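Side-chain contact in Cag38821 (Sulfolobus islandicus rod-shaped virus 1, PDB 2X48), which is of unknown function but carries a three-helix domain with a helix-turn-helix-like arrangement, consistent with a role in binding DNA: residues Asp18-Val23 with Arg49-Ser54. Numbering follows the deposited sequence.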
ATOM      1  N   ASP A  18       5.570  -7.620  -3.995  1.00 65.16           N
ATOM      2  CA  ASP A  18       6.047  -7.803  -2.613  1.00 67.91           C
ATOM      3  C   ASP A  18       6.253  -6.449  -1.907  1.00 62.83           C
ATOM      4  O   ASP A  18       6.046  -6.332  -0.694  1.00 64.99           O
ATOM      5  CB  ASP A  18       7.342  -8.638  -2.573  1.00 73.69           C
ATOM      6  CG  ASP A  18       7.090 -10.142  -2.731  1.00 82.44           C
ATOM      7  OD1 ASP A  18       7.755 -10.773  -3.582  1.00 86.68           O
ATOM      8  OD2 ASP A  18       6.239 -10.698  -2.003  1.00 87.29           O
ATOM      9  N   ASP A  19       6.646  -5.435  -2.676  1.00 57.89           N
ATOM     10  CA  ASP A  19       6.814  -4.086  -2.157  1.00 53.96           C
ATOM     11  C   ASP A  19       5.461  -3.454  -1.840  1.00 52.25           C
ATOM     12  O   ASP A  19       5.335  -2.703  -0.868  1.00 51.23           O
ATOM     13  CB  ASP A  19       7.574  -3.199  -3.156  1.00 52.35           C
ATOM     14  CG  ASP A  19       9.012  -3.681  -3.424  1.00 56.63           C
ATOM     15  OD1 ASP A  19       9.542  -4.522  -2.653  1.00 61.83           O
ATOM     16  OD2 ASP A  19       9.615  -3.212  -4.418  1.00 57.91           O
ATOM     17  N   LEU A  20       4.453  -3.739  -2.663  1.00 46.74           N
ATOM     18  CA  LEU A  20       3.112  -3.198  -2.427  1.00 44.25           C
ATOM     19  C   LEU A  20       2.584  -3.739  -1.118  1.00 43.10           C
ATOM     20  O   LEU A  20       2.006  -2.992  -0.321  1.00 41.30           O
ATOM     21  CB  LEU A  20       2.125  -3.552  -3.551  1.00 45.64           C
ATOM     22  CG  LEU A  20       2.175  -2.794  -4.882  1.00 47.01           C
ATOM     23  CD1 LEU A  20       1.156  -3.399  -5.848  1.00 49.43           C
ATOM     24  CD2 LEU A  20       1.920  -1.298  -4.693  1.00 45.20           C
ATOM     25  N   VAL A  21       2.773  -5.037  -0.893  1.00 45.42           N
ATOM     26  CA  VAL A  21       2.348  -5.656   0.368  1.00 45.37           C
ATOM     27  C   VAL A  21       2.985  -4.922   1.546  1.00 44.05           C
ATOM     28  O   VAL A  21       2.286  -4.515   2.474  1.00 42.79           O
ATOM     29  CB  VAL A  21       2.698  -7.153   0.415  1.00 49.68           C
ATOM     30  CG1 VAL A  21       2.531  -7.702   1.834  1.00 50.53           C
ATOM     31  CG2 VAL A  21       1.828  -7.926  -0.580  1.00 51.39           C
ATOM     32  N   SER A  22       4.302  -4.718   1.480  1.00 45.34           N
ATOM     33  CA  SER A  22       5.036  -4.026   2.534  1.00 45.31           C
ATOM     34  C   SER A  22       4.491  -2.632   2.822  1.00 42.66           C
ATOM     35  O   SER A  22       4.328  -2.265   3.984  1.00 42.49           O
ATOM     36  CB  SER A  22       6.513  -3.940   2.191  1.00 48.31           C
ATOM     37  OG  SER A  22       7.169  -5.156   2.487  1.00 51.98           O
ATOM     38  N   VAL A  23       4.203  -1.861   1.774  1.00 41.51           N
ATOM     39  CA  VAL A  23       3.628  -0.525   1.951  1.00 39.73           C
ATOM     40  C   VAL A  23       2.227  -0.618   2.565  1.00 38.00           C
ATOM     41  O   VAL A  23       1.883   0.142   3.472  1.00 37.15           O
ATOM     42  CB  VAL A  23       3.562   0.246   0.626  1.00 40.00           C
ATOM     43  CG1 VAL A  23       2.805   1.570   0.802  1.00 39.21           C
ATOM     44  CG2 VAL A  23       4.969   0.513   0.112  1.00 42.60           C
ATOM     45  N   ARG A  49      -7.117  -6.198   1.159  1.00 60.48           N
ATOM     46  CA  ARG A  49      -7.553  -7.112   2.216  1.00 63.09           C
ATOM     47  C   ARG A  49      -6.667  -8.361   2.233  1.00 67.49           C
ATOM     48  O   ARG A  49      -6.229  -8.783   3.299  1.00 68.74           O
ATOM     49  CB  ARG A  49      -9.044  -7.471   2.083  1.00 66.67           C
ATOM     50  CG  ARG A  49      -9.990  -6.275   2.301  1.00 64.02           C
ATOM     51  CD  ARG A  49     -11.406  -6.658   2.719  1.00 68.06           C
ATOM     52  NE  ARG A  49     -12.045  -7.623   1.816  1.00 74.36           N
ATOM     53  CZ  ARG A  49     -12.655  -7.323   0.665  1.00 77.54           C
ATOM     54  NH1 ARG A  49     -13.198  -8.293  -0.066  1.00 84.34           N
ATOM     55  NH2 ARG A  49     -12.720  -6.066   0.231  1.00 75.41           N
ATOM     56  N   ARG A  50      -6.386  -8.925   1.057  1.00 71.04           N
ATOM     57  CA  ARG A  50      -5.430 -10.037   0.928  1.00 76.43           C
ATOM     58  C   ARG A  50      -4.070  -9.668   1.496  1.00 74.09           C
ATOM     59  O   ARG A  50      -3.431 -10.470   2.172  1.00 78.64           O
ATOM     60  CB  ARG A  50      -5.203 -10.410  -0.536  1.00 80.39           C
ATOM     61  CG  ARG A  50      -6.351 -11.074  -1.238  1.00 85.97           C
ATOM     62  CD  ARG A  50      -6.088 -11.099  -2.757  1.00 90.74           C
ATOM     63  NE  ARG A  50      -6.740 -12.213  -3.452  1.00100.41           N
ATOM     64  CZ  ARG A  50      -6.716 -12.390  -4.774  1.00106.56           C
ATOM     65  NH1 ARG A  50      -6.075 -11.518  -5.558  1.00103.75           N
ATOM     66  NH2 ARG A  50      -7.335 -13.439  -5.321  1.00115.50           N
ATOM     67  N   TYR A  51      -3.612  -8.465   1.181  1.00 68.36           N
ATOM     68  CA  TYR A  51      -2.291  -8.026   1.613  1.00 66.86           C
ATOM     69  C   TYR A  51      -2.193  -7.961   3.126  1.00 66.45           C
ATOM     70  O   TYR A  51      -1.199  -8.391   3.699  1.00 70.16           O
ATOM     71  CB  TYR A  51      -1.945  -6.653   1.029  1.00 61.44           C
ATOM     72  CG  TYR A  51      -1.725  -6.597  -0.473  1.00 62.90           C
ATOM     73  CD1 TYR A  51      -1.561  -7.754  -1.239  1.00 69.09           C
ATOM     74  CD2 TYR A  51      -1.635  -5.366  -1.120  1.00 59.34           C
ATOM     75  CE1 TYR A  51      -1.344  -7.681  -2.604  1.00 71.43           C
ATOM     76  CE2 TYR A  51      -1.416  -5.282  -2.480  1.00 61.74           C
ATOM     77  CZ  TYR A  51      -1.272  -6.443  -3.220  1.00 67.68           C
ATOM     78  OH  TYR A  51      -1.051  -6.359  -4.572  1.00 71.08           O
ATOM     79  N   LEU A  52      -3.235  -7.445   3.769  1.00 63.25           N
ATOM     80  CA  LEU A  52      -3.220  -7.216   5.211  1.00 63.12           C
ATOM     81  C   LEU A  52      -3.390  -8.488   6.030  1.00 69.83           C
ATOM     82  O   LEU A  52      -3.165  -8.468   7.236  1.00 71.86           O
ATOM     83  CB  LEU A  52      -4.288  -6.191   5.612  1.00 58.53           C
ATOM     84  CG  LEU A  52      -4.165  -4.813   4.960  1.00 53.33           C
ATOM     85  CD1 LEU A  52      -5.211  -3.888   5.517  1.00 50.93           C
ATOM     86  CD2 LEU A  52      -2.780  -4.238   5.160  1.00 52.48           C
ATOM     87  N   GLU A  53      -3.766  -9.591   5.387  1.00 74.53           N
ATOM     88  CA  GLU A  53      -3.853 -10.881   6.084  1.00 82.78           C
ATOM     89  C   GLU A  53      -2.532 -11.674   6.025  1.00 89.72           C
ATOM     90  O   GLU A  53      -2.520 -12.872   6.318  1.00 98.55           O
ATOM     91  CB  GLU A  53      -5.035 -11.717   5.553  1.00 86.34           C
ATOM     92  CG  GLU A  53      -4.874 -12.326   4.156  1.00 89.43           C
ATOM     93  CD  GLU A  53      -6.072 -13.174   3.738  1.00 94.58           C
ATOM     94  OE1 GLU A  53      -5.904 -14.394   3.514  1.00103.49           O
ATOM     95  OE2 GLU A  53      -7.186 -12.619   3.638  1.00 90.84           O
ATOM     96  N   SER A  54      -1.431 -11.000   5.665  1.00 87.53           N
ATOM     97  CA  SER A  54      -0.107 -11.640   5.525  1.00 94.90           C
ATOM     98  C   SER A  54       0.874 -11.155   6.602  1.00 96.46           C
ATOM     99  O   SER A  54       0.794 -10.013   7.073  1.00 89.92           O
ATOM    100  CB  SER A  54       0.484 -11.357   4.131  1.00 92.78           C
ATOM    101  OG  SER A  54      -0.352 -11.837   3.085  1.00 93.04           O
TER
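V21, on helix 17-29, and Y51, in the last turn of helix 45-52, bring the two backbones together, their CA atoms 5.4 Å apart. Y51 does most of the touching. Its CG stands anti to its own carbonyl carbon (chi1 -68°), which sends the phenol ring across to the first helix. There the methyl CG2 of V21 sits over one face of the ring in a CH-pi contact, 3.8 Å from the centroid. It is displaced from the ring centre toward CD1 of Y51, which lies 3.5 Å from CG2. L20 comes at the ring obliquely, its CB 4.1 Å from CE2 of Y51. Farther out, CD1 of L20 lies 3.9 Å from OH of Y51, and the same leucine reaches on to V14 of the hairpin and L41 of helix 34-41. The phenol oxygen is hydrogen-bonded to E17 at the start of the first helix, while the carbonyl of Y51 is bonded to H25 farther along it. The tyrosine is thus tied to helix 17-29 through its phenol oxygen and its backbone carbonyl. Its buried ring packs on apolar side chains while the E17 carboxylate satisfies the hydroxyl, fastening what is probably the second helix of a helix-turn-helix (34-41, 45-52) to helix 17-29.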